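Local atomic coordinates of peptidase M14 domain-containing protein (PDB entry 2QVP), a protein that probably acts as a zinc-dependent hydrolase of the M14 metallocarboxypeptidase family, though its substrate has not been established. Residues 156-161 against 231-236; 63-68 against 99-104; 179-184 against 218-223; 120-125 against 143-148. All coordinates share one frame; numbering follows the deposited sequence. Where two conformers were deposited one is given.

How the contacts relate
Contacts 2 and 3 pair strands of the central sheet, their centres about 23 Å apart, while contact 1 joins helix to helix and contact 4 joins a loop to a helix start. Contact 3 includes an outer strand, 220-222. Contact 1 touches contacts 2 and 3: its centre is about 13 Å from that of contact 2, where Val159 O probably takes a hydrogen bond from Asn67 ND2, and about 17 Å from that of contact 3, where Val234 packs on Phe182. Contact 4 stands apart, about 19 Å from contact 1 between centres. The side chain of Tyr180 comes within about 4 Å of that of Glu245, the predicted proton donor/acceptor, and that of Asn125 within about 11 Å.

Contact 1: residues 156-161 against 231-236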
# COMPACT_ATOMS: atom_id res chain seq x y z
N LEU A 156 -14.51 -8.56 -2.63
CA LEU A 156 -13.23 -9.25 -2.81
C LEU A 156 -12.10 -8.62 -1.99
O LEU A 156 -11.34 -9.33 -1.36
CB LEU A 156 -12.82 -9.24 -4.30
CG LEU A 156 -11.53 -9.93 -4.76
CD1 LEU A 156 -11.67 -11.41 -4.57
CD2 LEU A 156 -11.23 -9.61 -6.21
N LEU A 157 -12.02 -7.28 -2.00
CA LEU A 157 -10.97 -6.53 -1.30
C LEU A 157 -11.18 -6.51 0.21
O LEU A 157 -10.21 -6.40 0.96
CB LEU A 157 -10.90 -5.12 -1.87
CG LEU A 157 -10.56 -5.04 -3.36
CD1 LEU A 157 -10.86 -3.65 -3.87
CD2 LEU A 157 -9.10 -5.45 -3.65
N GLN A 158 -12.43 -6.58 0.64
CA GLN A 158 -12.77 -6.65 2.05
C GLN A 158 -12.39 -8.02 2.62
O GLN A 158 -11.75 -8.10 3.68
CB GLN A 158 -14.25 -6.34 2.27
CG GLN A 158 -14.65 -4.87 1.97
CD GLN A 158 -16.18 -4.65 1.92
OE1 GLN A 158 -16.94 -5.57 1.64
NE2 GLN A 158 -16.60 -3.44 2.20
N VAL A 159 -12.73 -9.09 1.89
CA VAL A 159 -12.32 -10.44 2.26
C VAL A 159 -10.80 -10.55 2.27
O VAL A 159 -10.23 -11.10 3.21
CB VAL A 159 -12.90 -11.53 1.30
CG1 VAL A 159 -12.32 -12.91 1.60
CG2 VAL A 159 -14.43 -11.56 1.36
N ALA A 160 -10.17 -9.99 1.25
CA ALA A 160 -8.70 -9.99 1.08
C ALA A 160 -7.95 -9.30 2.22
O ALA A 160 -6.83 -9.64 2.46
CB ALA A 160 -8.32 -9.35 -0.25
N SER A 161 -8.58 -8.32 2.88
CA SER A 161 -7.98 -7.55 3.96
C SER A 161 -8.61 -7.78 5.35
O SER A 161 -8.38 -7.00 6.27
CB SER A 161 -8.15 -6.08 3.61
OG SER A 161 -9.51 -5.78 3.57
N SER A 231 -9.02 3.56 5.53
CA SER A 231 -10.14 3.90 6.41
C SER A 231 -11.37 3.06 6.02
O SER A 231 -12.03 2.49 6.87
CB SER A 231 -10.52 5.38 6.34
OG SER A 231 -9.57 6.19 6.98
N PHE A 232 -11.65 3.00 4.71
CA PHE A 232 -12.76 2.19 4.19
C PHE A 232 -12.64 0.71 4.59
O PHE A 232 -13.60 0.12 5.08
CB PHE A 232 -12.84 2.35 2.64
CG PHE A 232 -13.68 1.28 1.95
CD1 PHE A 232 -15.05 1.32 1.98
CD2 PHE A 232 -13.07 0.24 1.26
CE1 PHE A 232 -15.83 0.32 1.36
CE2 PHE A 232 -13.82 -0.75 0.63
CZ PHE A 232 -15.21 -0.71 0.69
N LEU A 233 -11.49 0.10 4.36
CA LEU A 233 -11.27 -1.33 4.68
C LEU A 233 -11.27 -1.63 6.16
O LEU A 233 -11.71 -2.73 6.54
CB LEU A 233 -9.98 -1.85 4.04
CG LEU A 233 -10.00 -2.00 2.52
CD1 LEU A 233 -8.66 -2.52 2.09
CD2 LEU A 233 -11.16 -2.93 2.08
N VAL A 234 -10.79 -0.69 7.00
CA VAL A 234 -10.85 -0.84 8.46
C VAL A 234 -12.33 -0.74 8.93
O VAL A 234 -12.78 -1.58 9.74
CB VAL A 234 -9.95 0.16 9.21
CG1 VAL A 234 -10.26 0.19 10.70
CG2 VAL A 234 -8.47 -0.15 8.92
N ARG A 235 -13.09 0.23 8.38
CA ARG A 235 -14.51 0.35 8.72
C ARG A 235 -15.28 -0.84 8.14
O ARG A 235 -16.30 -1.20 8.68
CB ARG A 235 -15.14 1.68 8.23
CG ARG A 235 -14.46 2.98 8.72
CD ARG A 235 -15.08 3.90 9.80
NE ARG A 235 -14.91 3.51 11.21
CZ ARG A 235 -14.88 4.35 12.27
NH1 ARG A 235 -15.00 5.68 12.16
NH2 ARG A 235 -14.72 3.84 13.48
N SER A 236 -14.80 -1.44 7.05
CA SER A 236 -15.40 -2.65 6.49
C SER A 236 -15.10 -3.94 7.29
O SER A 236 -15.64 -4.97 6.94
CB SER A 236 -14.94 -2.83 5.04
OG SER A 236 -15.29 -1.73 4.25
O HOH W 1 -11.79 -4.87 5.05
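Helices 156-160 and 231-235 meet here in a steep crossing of -73°, Gln158 reaching over to Ser236 while Leu233 packs beside Ser161. The short axes come no nearer than 9.9 Å, and side chains and one water bridge the interval. Gln158 does so with an extended chain: CG stands anti to the carbonyl carbon (chi1 -68°), and the chain carries the amide across to the other helix. There Gln158 NE2 gives a weak, bent hydrogen bond to Ser236 OG at 3.0 Å and also lies 3.4 Å from Phe232 CZ, at an oblique approach to the ring. Ser236 OG is itself a donor to Phe232 O at 2.6 Å. That carbonyl also receives Ser236 N, the two donors arriving from opposite faces of its plane, which ties the serine back to its own helical turn. Ser161 works similarly on its own side, its OG donating to Leu157 O on a lone pair. A water then donates to both Ser161 OG and Leu233 O, the latter at 2.6 Å, and so links the Ser161 hydroxyl to the backbone of the other helix. Beside this polar link, both methyl ends of Leu233 rest against Ser161, with CD2 3.6 Å from OG. Replacing Gln158 by an alanine would probably leave Ser236 OG without its donor from the other helix and open a gap beside the Phe232 ring. Strands 131-133 and 136-138 complete the surroundings, Ile132 and Ala137 each touching both Gln158 and Phe232, while Leu157 packs against Leu55 of strand 51-57.

Contact 2: residues 63-68 against 99-104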
# COMPACT_ATOMS: atom_id res chain seq x y z
N ALA A 63 -9.04 -21.68 4.12
CA ALA A 63 -10.05 -21.13 5.04
C ALA A 63 -9.54 -20.54 6.35
O ALA A 63 -9.99 -19.44 6.74
CB ALA A 63 -11.10 -22.22 5.36
N GLY A 64 -8.63 -21.25 7.01
CA GLY A 64 -8.13 -20.86 8.33
C GLY A 64 -6.91 -19.97 8.44
O GLY A 64 -6.44 -19.74 9.56
N LEU A 65 -6.38 -19.46 7.32
CA LEU A 65 -5.19 -18.60 7.32
C LEU A 65 -5.64 -17.17 7.24
O LEU A 65 -6.71 -16.90 6.69
CB LEU A 65 -4.31 -18.90 6.11
CG LEU A 65 -3.78 -20.33 5.99
CD1 LEU A 65 -2.99 -20.47 4.71
CD2 LEU A 65 -2.93 -20.72 7.19
N PRO A 66 -4.84 -16.23 7.81
CA PRO A 66 -5.21 -14.82 7.71
C PRO A 66 -5.20 -14.30 6.26
O PRO A 66 -4.45 -14.79 5.43
CB PRO A 66 -4.15 -14.09 8.56
CG PRO A 66 -3.00 -15.03 8.66
CD PRO A 66 -3.60 -16.41 8.61
N ASN A 67 -6.09 -13.36 6.01
CA ASN A 67 -6.23 -12.67 4.76
C ASN A 67 -5.63 -11.30 4.94
O ASN A 67 -6.22 -10.44 5.60
CB ASN A 67 -7.69 -12.52 4.36
CG ASN A 67 -8.37 -13.86 4.07
OD1 ASN A 67 -7.73 -14.92 4.13
ND2 ASN A 67 -9.67 -13.82 3.80
N LEU A 68 -4.44 -11.13 4.36
CA LEU A 68 -3.73 -9.88 4.39
C LEU A 68 -3.71 -9.23 2.99
O LEU A 68 -3.55 -9.93 2.02
CB LEU A 68 -2.30 -10.10 4.89
CG LEU A 68 -1.94 -9.87 6.36
CD1 LEU A 68 -3.07 -10.17 7.34
CD2 LEU A 68 -0.63 -10.61 6.65
N ARG A 99 1.09 -20.05 5.28
CA ARG A 99 0.57 -19.44 6.50
C ARG A 99 -0.19 -18.10 6.37
O ARG A 99 -0.66 -17.57 7.39
CB ARG A 99 1.70 -19.29 7.52
CG ARG A 99 2.84 -18.40 7.10
CD ARG A 99 3.77 -18.22 8.26
NE ARG A 99 4.86 -17.32 7.93
CZ ARG A 99 5.98 -17.67 7.31
NH1 ARG A 99 6.19 -18.90 6.85
NH2 ARG A 99 6.90 -16.73 7.10
N VAL A 100 -0.34 -17.59 5.14
CA VAL A 100 -1.10 -16.37 4.88
C VAL A 100 -1.72 -16.40 3.47
O VAL A 100 -1.14 -16.97 2.56
CB VAL A 100 -0.22 -15.09 5.00
CG1 VAL A 100 0.82 -15.01 3.84
CG2 VAL A 100 -1.09 -13.81 5.08
N ASN A 101 -2.94 -15.86 3.35
CA ASN A 101 -3.62 -15.67 2.08
C ASN A 101 -3.25 -14.26 1.74
O ASN A 101 -3.88 -13.33 2.21
CB ASN A 101 -5.12 -15.82 2.23
CG ASN A 101 -5.53 -17.21 2.65
OD1 ASN A 101 -4.93 -18.20 2.26
ND2 ASN A 101 -6.58 -17.29 3.47
N LEU A 102 -2.15 -14.09 1.00
CA LEU A 102 -1.66 -12.73 0.71
C LEU A 102 -2.23 -12.22 -0.61
O LEU A 102 -2.17 -12.91 -1.60
CB LEU A 102 -0.14 -12.70 0.69
CG LEU A 102 0.51 -11.32 0.53
CD1 LEU A 102 0.20 -10.38 1.68
CD2 LEU A 102 2.00 -11.48 0.35
N SER A 103 -2.80 -11.01 -0.57
CA SER A 103 -3.27 -10.29 -1.75
C SER A 103 -2.52 -8.97 -1.88
O SER A 103 -2.08 -8.38 -0.87
CB SER A 103 -4.76 -10.08 -1.65
OG SER A 103 -5.35 -11.35 -1.56
N VAL A 104 -2.33 -8.51 -3.12
CA VAL A 104 -1.59 -7.30 -3.34
C VAL A 104 -2.23 -6.47 -4.45
O VAL A 104 -2.62 -7.03 -5.43
CB VAL A 104 -0.10 -7.60 -3.71
CG1 VAL A 104 0.56 -6.35 -4.17
CG2 VAL A 104 0.67 -8.19 -2.52
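Asn101 holds residues 63-68 with both its backbone and its side chain. Its ND2 donates an almost straight bond (173°) to Asn67 OD1 at 2.7 Å, with the acceptor lying in the Asn101 amide plane, although the two amide planes are turned 51° apart. Both asparagines have a first torsion near -65°, CG on the far side from the carbonyl carbon, which sends the two amides out over the same face of the sheet; ND2 of Asn101 has a second acceptor in Lys62 O. The backbone ladder runs alongside: Asn101 N donates to Pro66 O at 2.8 Å, Leu68 N to Asn101 O, and Ser103 N to Leu68 O at 2.9 Å.

Apolar groups fill in around these bonds. Leu68 CD2 meets Val100 CG2 at 3.6 Å, the two side chains nearly perpendicular to each other, and on the face opposite the two asparagines Leu68 CB lies 4.1 Å from Leu102 CD1. Helix 252-270 packs on Leu68 and Leu102 through Val267. Just before the strands begin, Leu65 CD2 lies 3.8 Å from Arg99 CA, and Pro66 CD rests by Arg99 O. The parallel register of Asn67 with Asn101 and of Leu68 with Leu102 joins the two strands of a beta-alpha-beta crossover, with helix 80-91 as the connection.

Contact 3: residues 179-184 against 218-223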
# COMPACT_ATOMS: atom_id res chain seq x y z
N VAL A 179 3.86 6.63 10.54
CA VAL A 179 2.81 5.72 10.10
C VAL A 179 1.45 6.19 10.63
O VAL A 179 1.36 6.88 11.68
CB VAL A 179 3.06 4.28 10.59
CG1 VAL A 179 4.24 3.66 9.85
CG2 VAL A 179 3.26 4.26 12.13
N TYR A 180 0.42 5.85 9.85
CA TYR A 180 -0.97 6.00 10.22
C TYR A 180 -1.31 4.59 10.60
O TYR A 180 -1.05 3.69 9.79
CB TYR A 180 -1.88 6.41 9.07
CG TYR A 180 -1.82 7.86 8.63
CD1 TYR A 180 -0.91 8.27 7.67
CD2 TYR A 180 -2.65 8.82 9.21
CE1 TYR A 180 -0.82 9.60 7.29
CE2 TYR A 180 -2.58 10.17 8.82
CZ TYR A 180 -1.66 10.54 7.87
OH TYR A 180 -1.61 11.84 7.47
N THR A 181 -1.85 4.35 11.78
CA THR A 181 -2.28 2.99 12.12
C THR A 181 -3.69 2.95 12.69
O THR A 181 -4.23 3.95 13.20
CB THR A 181 -1.31 2.30 13.11
OG1 THR A 181 -1.30 3.03 14.33
CG2 THR A 181 0.11 2.22 12.53
N PHE A 182 -4.27 1.76 12.59
CA PHE A 182 -5.59 1.46 13.06
C PHE A 182 -5.52 0.18 13.87
O PHE A 182 -5.09 -0.85 13.35
CB PHE A 182 -6.55 1.27 11.87
CG PHE A 182 -6.69 2.48 10.97
CD1 PHE A 182 -5.82 2.70 9.91
CD2 PHE A 182 -7.73 3.37 11.17
CE1 PHE A 182 -5.96 3.81 9.09
CE2 PHE A 182 -7.88 4.47 10.36
CZ PHE A 182 -7.01 4.70 9.32
N GLU A 183 -5.92 0.24 15.15
CA GLU A 183 -5.99 -0.96 15.98
C GLU A 183 -7.21 -0.80 16.85
O GLU A 183 -7.58 0.34 17.17
CB GLU A 183 -4.77 -1.15 16.88
CG GLU A 183 -3.43 -1.29 16.18
CD GLU A 183 -2.31 -1.62 17.19
OE1 GLU A 183 -2.46 -2.62 17.90
OE2 GLU A 183 -1.27 -0.92 17.24
N PRO A 184 -7.84 -1.93 17.26
CA PRO A 184 -9.03 -1.84 18.13
C PRO A 184 -8.67 -1.61 19.62
O PRO A 184 -8.96 -2.45 20.47
CB PRO A 184 -9.70 -3.20 17.89
CG PRO A 184 -8.52 -4.12 17.67
CD PRO A 184 -7.52 -3.32 16.90
N SER A 218 4.81 9.73 18.85
CA SER A 218 5.78 8.65 18.83
C SER A 218 5.73 7.89 17.50
O SER A 218 5.59 6.66 17.47
CB SER A 218 5.57 7.71 20.02
OG SER A 218 5.59 8.42 21.25
N GLY A 219 5.81 8.67 16.41
CA GLY A 219 5.81 8.17 15.04
C GLY A 219 4.55 7.59 14.46
O GLY A 219 4.59 7.05 13.34
N VAL A 220 3.43 7.75 15.18
CA VAL A 220 2.14 7.17 14.84
C VAL A 220 0.95 8.19 14.88
O VAL A 220 0.81 8.94 15.85
CB VAL A 220 1.76 6.05 15.85
CG1 VAL A 220 0.44 5.40 15.44
CG2 VAL A 220 2.84 5.02 15.97
N ILE A 221 0.14 8.19 13.82
CA ILE A 221 -1.15 8.91 13.77
C ILE A 221 -2.13 7.75 13.92
O ILE A 221 -2.20 6.88 13.08
CB ILE A 221 -1.36 9.67 12.46
CG1 ILE A 221 -0.29 10.78 12.30
CG2 ILE A 221 -2.78 10.24 12.43
CD1 ILE A 221 -0.24 11.37 10.89
N PHE A 222 -2.89 7.75 15.00
CA PHE A 222 -3.70 6.58 15.39
C PHE A 222 -5.20 6.76 15.20
O PHE A 222 -5.77 7.75 15.69
CB PHE A 222 -3.38 6.31 16.86
CG PHE A 222 -3.98 5.04 17.40
CD1 PHE A 222 -3.59 3.81 16.90
CD2 PHE A 222 -4.90 5.08 18.43
CE1 PHE A 222 -4.11 2.62 17.39
CE2 PHE A 222 -5.44 3.89 18.94
CZ PHE A 222 -5.05 2.67 18.42
N ASN A 223 -5.83 5.79 14.54
CA ASN A 223 -7.28 5.77 14.31
C ASN A 223 -7.83 7.10 13.80
O ASN A 223 -8.74 7.66 14.41
CB ASN A 223 -7.99 5.33 15.60
CG ASN A 223 -7.76 3.87 15.93
OD1 ASN A 223 -7.43 3.07 15.06
ND2 ASN A 223 -7.98 3.51 17.20
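Tyr180 and Ile221 pair on one face of the sheet, extending together from adjacent strands. Ile221 CD1 sits over the Tyr180 ring in a CH-pi contact, 3.7 Å from the ring centroid and 29° off the ring normal, while CG2 of the same isoleucine touches the CD2 corner. On the other face, Val179 CG2 meets Val220 CG2 at 3.9 Å, and Thr181 OG1 lies at the edge of the Phe222 ring, near its plane. With OG1 set between the backbone N and the carbonyl carbon (chi1 63°), Thr181 also reaches Ser192 OG, to which it is hydrogen-bonded.

Four backbone bonds set this parallel register: Val179 N to Gly219 O, Ile221 N to Val179 O at 2.8 Å, Thr181 N to Ile221 O, and Asn223 N to Thr181 O. Past the last bridge, the Asn223 side chain continues the pairing. Asn223 OD1 accepts from Glu183 N at 3.2 Å, and its ND2 donates to Glu183 O, which lies in the amide plane. Asn223 CG also stands above the centre of the Phe222 ring, so the amide is gripped at both ends and backed by a ring face.

Strand 241-247 flanks 178-182 on its other side, bonding Tyr180 through Cys243 and bringing Glu245, the predicted proton donor/acceptor, beside the tyrosine. Helix 190-200 packs on the Val179 face, and 220-222 forms an outer edge of the sheet within this chain.

Contact 4: residues 120-125 against 143-148; sequences NELGEN and TSAEGR. With SO4 (sulfate ion), chain D.
Asn120 and Glu146 are brought together by two turned side chains. CG of Asn120 lies between its backbone N and carbonyl carbon (chi1 65°), which aims ND2 at the helix, and Glu146 bends at chi2 (82°) so that its carboxylate folds back toward the loop. Asn120 ND2 then donates to Glu146 OE1 at 2.8 Å, on the syn lone pair, and more weakly to OE2 at 3.2 Å; the amide and carboxylate planes stand 53° apart. The anti lone pair of Glu146 OE1 takes Ser144 OG at 3.1 Å. Ser144 is the N-cap of helix 145-152, and its OG also accepts from Gly147 N in a capping bond. The other end of the amide faces its own loop, Asn120 OD1 accepting from Glu124 N at 2.9 Å across the type I turn 120-123. Glu124 CB packs on Ser144 CB at 3.6 Å. An alanine in place of Glu146 would probably leave Asn120 ND2 and Ser144 OG without this shared acceptor, the amide then held at OD1 alone among these bonds.

Asn125 ND2 donates to a sulfate oxygen, O1, at 2.6 Å, and its OD1 receives His75 NE2 and Asn127 N. The buried carboxylate couples loop to N-cap, and the donors around it would probably favour its charged form. The sulfate, probably from the crystallisation liquor, may mark a spot that can hold an anion.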
# COMPACT_ATOMS: atom_id res chain seq x y z
N ASN A 120 -4.19 11.15 -11.09
CA ASN A 120 -4.30 10.36 -12.32
C ASN A 120 -4.37 11.34 -13.49
O ASN A 120 -4.41 12.54 -13.26
CB ASN A 120 -5.49 9.38 -12.31
CG ASN A 120 -6.88 10.07 -12.27
OD1 ASN A 120 -7.02 11.28 -12.50
ND2 ASN A 120 -7.91 9.26 -12.00
N GLU A 121 -4.42 10.83 -14.72
CA GLU A 121 -4.47 11.66 -15.95
C GLU A 121 -5.65 12.65 -15.99
O GLU A 121 -5.56 13.70 -16.62
CB GLU A 121 -4.49 10.76 -17.21
CG GLU A 121 -5.78 9.89 -17.34
CD GLU A 121 -5.75 8.85 -18.44
OE1 GLU A 121 -4.66 8.58 -19.03
OE2 GLU A 121 -6.84 8.27 -18.70
N LEU A 122 -6.75 12.29 -15.30
CA LEU A 122 -7.94 13.14 -15.17
C LEU A 122 -7.86 14.17 -14.03
O LEU A 122 -8.82 14.92 -13.84
CB LEU A 122 -9.18 12.25 -14.97
CG LEU A 122 -9.52 11.21 -16.05
CD1 LEU A 122 -10.54 10.19 -15.54
CD2 LEU A 122 -10.02 11.92 -17.32
N GLY A 123 -6.75 14.22 -13.28
CA GLY A 123 -6.56 15.13 -12.12
C GLY A 123 -7.18 14.70 -10.80
O GLY A 123 -7.10 15.43 -9.80
N GLU A 124 -7.72 13.47 -10.77
CA GLU A 124 -8.42 12.91 -9.61
C GLU A 124 -7.43 12.28 -8.64
O GLU A 124 -6.41 11.74 -9.06
CB GLU A 124 -9.40 11.82 -10.06
CG GLU A 124 -10.50 12.23 -11.05
CD GLU A 124 -11.65 13.02 -10.43
OE1 GLU A 124 -11.97 12.83 -9.22
OE2 GLU A 124 -12.28 13.81 -11.19
N ASN A 125 -7.74 12.34 -7.35
CA ASN A 125 -6.97 11.73 -6.27
C ASN A 125 -7.52 10.32 -6.03
O ASN A 125 -8.59 10.19 -5.42
CB ASN A 125 -7.08 12.56 -4.99
CG ASN A 125 -6.35 11.93 -3.80
OD1 ASN A 125 -5.65 10.91 -3.91
ND2 ASN A 125 -6.48 12.57 -2.65
N THR A 143 -14.96 10.30 -5.87
CA THR A 143 -14.23 9.05 -6.13
C THR A 143 -13.61 9.13 -7.51
O THR A 143 -14.22 9.62 -8.45
CB THR A 143 -15.14 7.79 -5.96
OG1 THR A 143 -15.84 7.89 -4.72
CG2 THR A 143 -14.35 6.51 -5.97
N SER A 144 -12.34 8.73 -7.63
CA SER A 144 -11.65 8.71 -8.90
C SER A 144 -12.08 7.47 -9.66
O SER A 144 -12.67 6.54 -9.07
CB SER A 144 -10.16 8.60 -8.66
OG SER A 144 -9.88 7.26 -8.26
N ALA A 145 -11.78 7.44 -10.97
CA ALA A 145 -12.04 6.26 -11.83
C ALA A 145 -11.49 4.95 -11.24
O ALA A 145 -12.14 3.91 -11.29
CB ALA A 145 -11.47 6.48 -13.23
N GLU A 146 -10.29 5.02 -10.67
CA GLU A 146 -9.63 3.86 -10.06
C GLU A 146 -10.37 3.44 -8.79
O GLU A 146 -10.57 2.24 -8.52
CB GLU A 146 -8.17 4.15 -9.71
CG GLU A 146 -7.26 4.53 -10.91
CD GLU A 146 -7.33 5.98 -11.35
OE1 GLU A 146 -7.92 6.82 -10.59
OE2 GLU A 146 -6.78 6.27 -12.44
N GLY A 147 -10.79 4.44 -8.01
CA GLY A 147 -11.54 4.21 -6.80
C GLY A 147 -12.83 3.52 -7.14
O GLY A 147 -13.20 2.61 -6.42
N ARG A 148 -13.48 3.92 -8.24
CA ARG A 148 -14.71 3.28 -8.68
C ARG A 148 -14.45 1.82 -9.09
O ARG A 148 -15.26 0.93 -8.78
CB ARG A 148 -15.41 4.10 -9.76
CG ARG A 148 -15.95 5.43 -9.22
CD ARG A 148 -16.58 6.33 -10.28
NE ARG A 148 -17.03 7.58 -9.67
CZ ARG A 148 -18.24 7.82 -9.15
NH1 ARG A 148 -19.23 6.92 -9.16
NH2 ARG A 148 -18.48 9.00 -8.61
S SO4 D . -5.02 12.00 0.48
O1 SO4 D . -5.13 11.36 -0.83
O2 SO4 D . -3.65 12.03 0.94
O3 SO4 D . -5.53 13.36 0.41
O4 SO4 D . -5.78 11.21 1.46